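Local coordinates for general Secretion Pathway Protein (Vibrio vulnificus, PDB 4G54) that forms a periplasmic part of the EpsAB fusion protein of the type II secretion system and probably binds peptidoglycan, at residues Ile59-Val64 / Pro133-Leu138; Leu79-Gln84 / Val92-Val97. One frame throughout, in Å; residues are numbered along the deposited sequence.

Interaction 1: residues Ile59-Val64 / Pro133-Leu138; sequences IFQCQV and PLRETL
Arg135 reaches across from the loop segment 133-138 and lays its guanidinium group against the start of the strand segment 59-64, meeting it in two ways at once, by an edge and by a face. At the edge, NH2 of Arg135 donates a hydrogen bond of 3.0 Å to the backbone O of Ile59. The acceptor lies close to the guanidinium plane, yet the nitrogen stands well above the carbonyl plane of Ile59, and the bond is moderately bent, at 151°. The backbone O of Phe60 sits near the same edge, 3.2 Å from NH2 of Arg135. Over one face comes Gln61: its OE1 hovers above the middle of the guanidinium, 3.4 Å from CZ of Arg135, with amide and guanidinium planes 41° apart. The close approach to NH1 has too poor an angle for a hydrogen bond, so the carboxamide oxygen acts here as a polar cover, probably favoured by the positive charge beneath it. A turn at chi2 (65°) bends the Gln61 chain and brings its amide over the arginine.

The site lies where the six-stranded antiparallel sheet of the peptidase C39-like domain gives way to the loop leading to helix 145-158, which belongs to the putative peptidoglycan-binding region. Further bonds fix the rotation of the guanidinium: NE of Arg135 donates to the backbone O of Met132, and NH1 pairs with OG of Ser56.

Beside this polar grip, Ile59 packs on Pro133. CD1 of the isoleucine comes within 4.2 Å of the ring CD of Pro133, while CB lies 4.1 Å from CA of the proline. Pro133 also touches Val149 of helix 145-158 and Gln200 of helix 193-202.

Interaction 2: residues Leu79-Gln84 / Val92-Val97; sequences LLLTLQ and VVLLEV
Leu79 and Leu94 exchange a pair of backbone hydrogen bonds, and Leu81 and Val92 exchange another, so that four bonds join the two strands. In each pair one bond is the shorter: N of Leu94 lies 2.7 Å from O of Leu79, and N of Leu81 lies 2.7 Å from O of Val92, the latter nearly straight at 169°. Their partners are longer, with N of Leu79 standing 3.2 Å from O of Leu94. Between these hydrogen-bonded pairs sits the non-hydrogen-bonded pair Leu80 and Val93, where CA-H groups turn inward: CA of Val93 makes a CA-H...O contact with O of Leu79, and CA of Leu80 makes one with O of Val92.

Packing follows on both faces of the sheet. On the face of Leu80 and Val93, CD1 of Leu80 meets CG2 of Val93 at 3.8 Å and also leans over the carbonyl of Val92. Leu80 has CG anti to its own nitrogen (chi1 -176°), and the branch at CG then directs CD1 across to the neighbouring strand. The other face carries Leu79, Leu81, Val92 and Leu94. Here CG1 of Val92 touches two leucines, 3.9 Å from CB of Leu81 and 3.8 Å from CD1 of Leu83, while CG of Leu81 rests 3.9 Å from CB of Leu94, the two chains running at a slant. Leu72 of helix 69-73 adds to this apolar layer by touching both Leu79 and Leu94, whereas Leu40 of helix 30-40 covers Val93.

Further along, a classic beta bulge sets two residues, Leu95 and Glu96, against the single residue Val103 of the next strand. The whole is an antiparallel beta hairpin, strands 79-85 and 88-97, at the centre of the antiparallel sheet of the peptidase C39-like domain.

How the interactions relate
From the N terminus, the chain passes helix 30-40 and then lays down strand 60-66, the first strand of the six-stranded sheet and an outermost one, before running through helix 69-73 into the hairpin. Interaction 2 closes a short loop there, with only seven residues between its segments. The chain continues through strands 101-105 and 110-114 and returns along 125-131, which lies between 60-66 and 79-85. Interaction 1 then closes a much longer loop, which encloses the whole of interaction 2. The two do not touch: their centres are 22 Å apart, on opposite sides of the chain's centre. Interaction 2 joins neighbouring strands within the sheet, whereas interaction 1 ties its edge to the loop approaching the helices beyond.

Interaction 1: residues Ile59-Val64 / Pro133-Leu138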
ATOM      1  N   ILE A  59      -7.820  -1.559  -9.461  1.00 18.68           N
ATOM      2  CA  ILE A  59      -8.187  -0.754  -8.275  1.00 18.26           C
ATOM      3  C   ILE A  59      -6.947  -0.214  -7.550  1.00 17.93           C
ATOM      4  O   ILE A  59      -7.074   0.646  -6.714  1.00 17.94           O
ATOM      5  CB  ILE A  59      -9.075  -1.493  -7.294  1.00 19.41           C
ATOM      6  CG1 ILE A  59      -8.327  -2.736  -6.771  1.00 23.24           C
ATOM      7  CG2 ILE A  59     -10.372  -1.887  -8.117  1.00 21.49           C
ATOM      8  CD1 ILE A  59      -8.782  -3.245  -5.370  1.00 33.05           C
ATOM      9  N   PHE A  60      -5.742  -0.649  -7.931  1.00 17.26           N
ATOM     10  CA  PHE A  60      -4.556  -0.155  -7.256  1.00 17.77           C
ATOM     11  C   PHE A  60      -4.188   1.229  -7.698  1.00 18.41           C
ATOM     12  O   PHE A  60      -4.317   1.601  -8.920  1.00 20.84           O
ATOM     13  CB  PHE A  60      -3.342  -1.098  -7.418  1.00 16.19           C
ATOM     14  CG  PHE A  60      -3.262  -2.212  -6.427  1.00 17.00           C
ATOM     15  CD1 PHE A  60      -4.150  -3.247  -6.506  1.00 19.93           C
ATOM     16  CD2 PHE A  60      -2.299  -2.201  -5.387  1.00 18.21           C
ATOM     17  CE1 PHE A  60      -4.133  -4.281  -5.582  1.00 23.28           C
ATOM     18  CE2 PHE A  60      -2.231  -3.241  -4.497  1.00 19.22           C
ATOM     19  CZ  PHE A  60      -3.148  -4.258  -4.521  1.00 20.81           C
ATOM     20  N   GLN A  61      -3.710   2.044  -6.762  1.00 15.84           N
ATOM     21  CA  GLN A  61      -3.070   3.346  -7.056  1.00 18.46           C
ATOM     22  C   GLN A  61      -1.571   3.116  -7.030  1.00 18.94           C
ATOM     23  O   GLN A  61      -1.067   2.334  -6.217  1.00 18.81           O
ATOM     24  CB  GLN A  61      -3.362   4.310  -5.912  1.00 19.98           C
ATOM     25  CG  GLN A  61      -3.405   5.755  -6.159  1.00 32.30           C
ATOM     26  CD  GLN A  61      -4.546   6.139  -7.081  1.00 37.15           C
ATOM     27  OE1 GLN A  61      -5.748   6.382  -6.690  1.00 39.26           O
ATOM     28  NE2 GLN A  61      -4.174   6.281  -8.295  1.00 40.08           N
ATOM     29  N   CYS A  62      -0.848   3.849  -7.884  1.00 19.77           N
ATOM     30  CA  CYS A  62       0.623   3.790  -7.939  1.00 19.36           C
ATOM     31  C   CYS A  62       1.072   5.231  -7.928  1.00 20.77           C
ATOM     32  O   CYS A  62       0.526   6.045  -8.686  1.00 22.60           O
ATOM     33  CB  CYS A  62       1.069   3.091  -9.233  1.00 20.15           C
ATOM     34  SG  CYS A  62       2.911   2.779  -9.139  1.00 24.58           S
ATOM     35  N   GLN A  63       1.973   5.591  -6.984  1.00 20.39           N
ATOM     36  CA  GLN A  63       2.410   7.008  -6.889  1.00 20.38           C
ATOM     37  C   GLN A  63       3.893   7.046  -6.548  1.00 19.94           C
ATOM     38  O   GLN A  63       4.322   6.336  -5.604  1.00 21.65           O
ATOM     39  CB  GLN A  63       1.534   7.693  -5.763  1.00 21.27           C
ATOM     40  CG  GLN A  63       1.675   9.138  -5.527  1.00 27.06           C
ATOM     41  CD  GLN A  63       0.855   9.555  -4.255  1.00 28.64           C
ATOM     42  OE1 GLN A  63       1.096   9.025  -3.184  1.00 30.53           O
ATOM     43  NE2 GLN A  63      -0.059  10.518  -4.386  1.00 27.87           N
ATOM     44  N   VAL A  64       4.672   7.897  -7.219  1.00 21.77           N
ATOM     45  CA  VAL A  64       6.080   8.161  -6.842  1.00 21.57           C
ATOM     46  C   VAL A  64       6.058   9.338  -5.868  1.00 23.67           C
ATOM     47  O   VAL A  64       5.280  10.324  -6.048  1.00 25.11           O
ATOM     48  CB  VAL A  64       6.889   8.488  -8.085  1.00 25.04           C
ATOM     49  CG1 VAL A  64       8.303   8.907  -7.676  1.00 26.63           C
ATOM     50  CG2 VAL A  64       7.016   7.280  -9.068  1.00 26.21           C
ATOM     51  N   PRO A 133     -10.205   0.848  -3.979  1.00 15.28           N
ATOM     52  CA  PRO A 133     -11.463   0.570  -4.671  1.00 15.82           C
ATOM     53  C   PRO A 133     -12.502   1.669  -4.614  1.00 16.19           C
ATOM     54  O   PRO A 133     -13.412   1.668  -5.465  1.00 19.17           O
ATOM     55  CB  PRO A 133     -11.979  -0.649  -3.941  1.00 17.42           C
ATOM     56  CG  PRO A 133     -11.471  -0.549  -2.506  1.00 17.92           C
ATOM     57  CD  PRO A 133     -10.023  -0.066  -2.855  1.00 15.82           C
ATOM     58  N   LEU A 134     -12.340   2.622  -3.663  1.00 16.36           N
ATOM     59  CA  LEU A 134     -13.347   3.679  -3.492  1.00 15.82           C
ATOM     60  C   LEU A 134     -12.801   4.997  -3.978  1.00 16.11           C
ATOM     61  O   LEU A 134     -11.853   5.559  -3.371  1.00 17.61           O
ATOM     62  CB  LEU A 134     -13.824   3.824  -2.038  1.00 16.02           C
ATOM     63  CG  LEU A 134     -14.253   2.506  -1.418  1.00 15.90           C
ATOM     64  CD1 LEU A 134     -14.811   2.782   0.076  1.00 17.55           C
ATOM     65  CD2 LEU A 134     -15.450   1.939  -2.271  1.00 19.03           C
ATOM     66  N   ARG A 135     -13.288   5.432  -5.121  1.00 16.72           N
ATOM     67  CA  ARG A 135     -12.661   6.595  -5.780  1.00 17.39           C
ATOM     68  C   ARG A 135     -13.684   7.670  -6.038  1.00 16.04           C
ATOM     69  O   ARG A 135     -13.362   8.631  -6.761  1.00 17.57           O
ATOM     70  CB  ARG A 135     -12.116   6.186  -7.175  1.00 20.04           C
ATOM     71  CG  ARG A 135     -11.058   5.057  -7.063  1.00 25.67           C
ATOM     72  CD  ARG A 135      -9.745   5.510  -7.362  1.00 28.16           C
ATOM     73  NE  ARG A 135      -8.794   4.382  -7.387  1.00 22.20           N
ATOM     74  CZ  ARG A 135      -7.834   4.266  -8.260  1.00 21.92           C
ATOM     75  NH1 ARG A 135      -7.708   5.196  -9.226  1.00 23.79           N
ATOM     76  NH2 ARG A 135      -6.950   3.226  -8.147  1.00 19.57           N
ATOM     77  N   GLU A 136     -14.898   7.503  -5.494  1.00 15.23           N
ATOM     78  CA  GLU A 136     -15.946   8.533  -5.608  1.00 15.46           C
ATOM     79  C   GLU A 136     -16.570   8.863  -4.254  1.00 15.93           C
ATOM     80  O   GLU A 136     -16.622   7.991  -3.338  1.00 15.98           O
ATOM     81  CB  GLU A 136     -17.077   8.022  -6.517  1.00 17.09           C
ATOM     82  CG  GLU A 136     -16.505   7.851  -7.891  1.00 22.45           C
ATOM     83  CD  GLU A 136     -17.500   7.305  -8.912  1.00 32.55           C
ATOM     84  OE1 GLU A 136     -18.653   7.767  -8.986  1.00 38.18           O
ATOM     85  OE2 GLU A 136     -17.048   6.504  -9.785  1.00 36.32           O
ATOM     86  N   THR A 137     -17.067  10.098  -4.117  1.00 14.86           N
ATOM     87  CA  THR A 137     -17.580  10.463  -2.822  1.00 14.38           C
ATOM     88  C   THR A 137     -18.800   9.680  -2.405  1.00 14.68           C
ATOM     89  O   THR A 137     -19.730   9.512  -3.217  1.00 16.84           O
ATOM     90  CB  THR A 137     -17.898  11.982  -2.878  1.00 14.80           C
ATOM     91  OG1 THR A 137     -16.632  12.648  -3.074  1.00 16.57           O
ATOM     92  CG2 THR A 137     -18.545  12.464  -1.615  1.00 15.47           C
ATOM     93  N   LEU A 138     -18.744   9.238  -1.133  1.00 15.28           N
ATOM     94  CA  LEU A 138     -19.895   8.507  -0.553  1.00 14.39           C
ATOM     95  C   LEU A 138     -20.520   9.372   0.563  1.00 16.00           C
ATOM     96  O   LEU A 138     -19.785   9.957   1.382  1.00 15.39           O
ATOM     97  CB  LEU A 138     -19.384   7.166   0.004  1.00 17.33           C
ATOM     98  CG  LEU A 138     -18.698   6.315  -1.132  1.00 15.18           C
ATOM     99  CD1 LEU A 138     -18.198   5.139  -0.395  1.00 16.57           C
ATOM    100  CD2 LEU A 138     -19.660   5.795  -2.238  1.00 19.84           C
TER

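Interaction 2: residues Leu79-Gln84 / Val92-Val97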
ATOM      1  N   LEU A  79       6.732  -0.629   0.386  1.00 17.13           N
ATOM      2  CA  LEU A  79       7.014   0.380  -0.655  1.00 15.73           C
ATOM      3  C   LEU A  79       8.130  -0.095  -1.508  1.00 16.92           C
ATOM      4  O   LEU A  79       8.944  -1.017  -1.096  1.00 18.06           O
ATOM      5  CB  LEU A  79       7.547   1.704   0.048  1.00 15.59           C
ATOM      6  CG  LEU A  79       6.486   2.398   0.892  1.00 17.82           C
ATOM      7  CD1 LEU A  79       7.118   3.591   1.568  1.00 20.22           C
ATOM      8  CD2 LEU A  79       5.309   2.934   0.089  1.00 19.07           C
ATOM      9  N   LEU A  80       8.303   0.522  -2.709  1.00 14.93           N
ATOM     10  CA  LEU A  80       9.515   0.240  -3.535  1.00 16.07           C
ATOM     11  C   LEU A  80      10.491   1.423  -3.342  1.00 17.35           C
ATOM     12  O   LEU A  80      10.045   2.593  -3.522  1.00 18.84           O
ATOM     13  CB  LEU A  80       9.117   0.133  -5.010  1.00 16.37           C
ATOM     14  CG  LEU A  80      10.299  -0.264  -5.951  1.00 18.09           C
ATOM     15  CD1 LEU A  80      10.669  -1.786  -5.732  1.00 19.69           C
ATOM     16  CD2 LEU A  80       9.797  -0.048  -7.405  1.00 19.46           C
ATOM     17  N   LEU A  81      11.726   1.118  -2.904  1.00 18.25           N
ATOM     18  CA  LEU A  81      12.695   2.199  -2.648  1.00 18.07           C
ATOM     19  C   LEU A  81      13.532   2.354  -3.923  1.00 19.97           C
ATOM     20  O   LEU A  81      13.991   1.376  -4.509  1.00 20.27           O
ATOM     21  CB  LEU A  81      13.655   1.830  -1.496  1.00 18.65           C
ATOM     22  CG  LEU A  81      12.938   1.516  -0.184  1.00 18.94           C
ATOM     23  CD1 LEU A  81      14.051   1.311   0.864  1.00 23.40           C
ATOM     24  CD2 LEU A  81      11.977   2.617   0.216  1.00 20.45           C
ATOM     25  N   THR A  82      13.810   3.584  -4.344  1.00 19.36           N
ATOM     26  CA  THR A  82      14.770   3.839  -5.418  1.00 20.87           C
ATOM     27  C   THR A  82      16.110   4.006  -4.745  1.00 22.65           C
ATOM     28  O   THR A  82      16.290   4.956  -3.910  1.00 22.64           O
ATOM     29  CB  THR A  82      14.380   5.121  -6.213  1.00 21.81           C
ATOM     30  OG1 THR A  82      13.049   4.977  -6.789  1.00 22.38           O
ATOM     31  CG2 THR A  82      15.404   5.366  -7.391  1.00 23.43           C
ATOM     32  N   LEU A  83      17.087   3.196  -5.164  1.00 22.91           N
ATOM     33  CA  LEU A  83      18.473   3.356  -4.650  1.00 25.39           C
ATOM     34  C   LEU A  83      19.311   4.050  -5.741  1.00 28.67           C
ATOM     35  O   LEU A  83      19.086   3.832  -6.943  1.00 29.49           O
ATOM     36  CB  LEU A  83      19.041   2.004  -4.272  1.00 26.21           C
ATOM     37  CG  LEU A  83      18.227   1.195  -3.223  1.00 25.53           C
ATOM     38  CD1 LEU A  83      19.032  -0.063  -2.806  1.00 30.95           C
ATOM     39  CD2 LEU A  83      17.896   2.062  -2.025  1.00 25.24           C
ATOM     40  N   GLN A  84      20.225   4.935  -5.337  1.00 31.87           N
ATOM     41  CA  GLN A  84      21.011   5.681  -6.331  1.00 36.91           C
ATOM     42  C   GLN A  84      22.462   5.556  -5.858  1.00 39.69           C
ATOM     43  O   GLN A  84      22.731   5.643  -4.659  1.00 38.08           O
ATOM     44  CB  GLN A  84      20.533   7.173  -6.531  1.00 39.20           C
ATOM     45  CG  GLN A  84      19.036   7.492  -6.046  1.00 43.07           C
ATOM     46  CD  GLN A  84      18.202   8.624  -6.771  1.00 47.18           C
ATOM     47  OE1 GLN A  84      18.676   9.261  -7.742  1.00 47.77           O
ATOM     48  NE2 GLN A  84      16.915   8.850  -6.280  1.00 36.94           N
ATOM     49  N   VAL A  92      14.405  -1.634  -4.754  1.00 21.58           N
ATOM     50  CA  VAL A  92      14.298  -2.745  -3.800  1.00 20.21           C
ATOM     51  C   VAL A  92      12.992  -2.574  -2.999  1.00 19.59           C
ATOM     52  O   VAL A  92      12.518  -1.460  -2.815  1.00 19.14           O
ATOM     53  CB  VAL A  92      15.558  -2.782  -2.867  1.00 24.13           C
ATOM     54  CG1 VAL A  92      15.613  -1.572  -1.890  1.00 22.27           C
ATOM     55  CG2 VAL A  92      15.620  -4.052  -2.151  1.00 29.80           C
ATOM     56  N   VAL A  93      12.343  -3.683  -2.670  1.00 18.91           N
ATOM     57  CA  VAL A  93      11.128  -3.613  -1.879  1.00 18.42           C
ATOM     58  C   VAL A  93      11.445  -3.449  -0.431  1.00 17.29           C
ATOM     59  O   VAL A  93      12.231  -4.221   0.141  1.00 19.67           O
ATOM     60  CB  VAL A  93      10.203  -4.836  -2.128  1.00 19.41           C
ATOM     61  CG1 VAL A  93       9.063  -4.872  -1.099  1.00 20.94           C
ATOM     62  CG2 VAL A  93       9.666  -4.768  -3.584  1.00 23.72           C
ATOM     63  N   LEU A  94      10.822  -2.436   0.201  1.00 17.73           N
ATOM     64  CA  LEU A  94      10.897  -2.316   1.677  1.00 17.71           C
ATOM     65  C   LEU A  94       9.711  -3.069   2.215  1.00 17.14           C
ATOM     66  O   LEU A  94       8.546  -2.719   1.970  1.00 18.81           O
ATOM     67  CB  LEU A  94      10.800  -0.814   2.078  1.00 19.46           C
ATOM     68  CG  LEU A  94      10.687  -0.557   3.594  1.00 20.52           C
ATOM     69  CD1 LEU A  94      11.959  -0.866   4.260  1.00 22.66           C
ATOM     70  CD2 LEU A  94      10.350   0.938   3.812  1.00 26.73           C
ATOM     71  N   LEU A  95       9.989  -4.110   3.023  1.00 18.52           N
ATOM     72  CA  LEU A  95       8.933  -4.914   3.608  1.00 18.87           C
ATOM     73  C   LEU A  95       8.603  -4.409   4.958  1.00 21.43           C
ATOM     74  O   LEU A  95       7.388  -4.372   5.293  1.00 23.53           O
ATOM     75  CB  LEU A  95       9.390  -6.439   3.685  1.00 17.81           C
ATOM     76  CG  LEU A  95       8.460  -7.411   4.379  1.00 22.19           C
ATOM     77  CD1 LEU A  95       7.182  -7.604   3.560  1.00 21.03           C
ATOM     78  CD2 LEU A  95       9.230  -8.770   4.505  1.00 24.91           C
ATOM     79  N   GLU A  96       9.606  -4.150   5.812  1.00 21.85           N
ATOM     80  CA  GLU A  96       9.285  -3.556   7.124  1.00 24.14           C
ATOM     81  C   GLU A  96      10.413  -2.648   7.567  1.00 22.60           C
ATOM     82  O   GLU A  96      11.484  -2.706   7.042  1.00 23.94           O
ATOM     83  CB  GLU A  96       8.978  -4.579   8.165  1.00 27.95           C
ATOM     84  CG  GLU A  96      10.037  -5.587   8.356  1.00 29.52           C
ATOM     85  CD  GLU A  96       9.523  -6.697   9.346  1.00 38.43           C
ATOM     86  OE1 GLU A  96       9.467  -7.877   8.996  1.00 42.62           O
ATOM     87  OE2 GLU A  96       9.145  -6.314  10.484  1.00 45.78           O
ATOM     88  N   VAL A  97      10.115  -1.847   8.561  1.00 23.80           N
ATOM     89  CA  VAL A  97      11.042  -0.786   8.953  1.00 23.58           C
ATOM     90  C   VAL A  97      10.860  -0.490  10.416  1.00 24.57           C
ATOM     91  O   VAL A  97       9.715  -0.490  10.932  1.00 25.03           O
ATOM     92  CB  VAL A  97      10.813   0.511   8.126  1.00 23.66           C
ATOM     93  CG1 VAL A  97       9.295   1.014   8.136  1.00 24.39           C
ATOM     94  CG2 VAL A  97      11.764   1.634   8.634  1.00 24.04           C
TER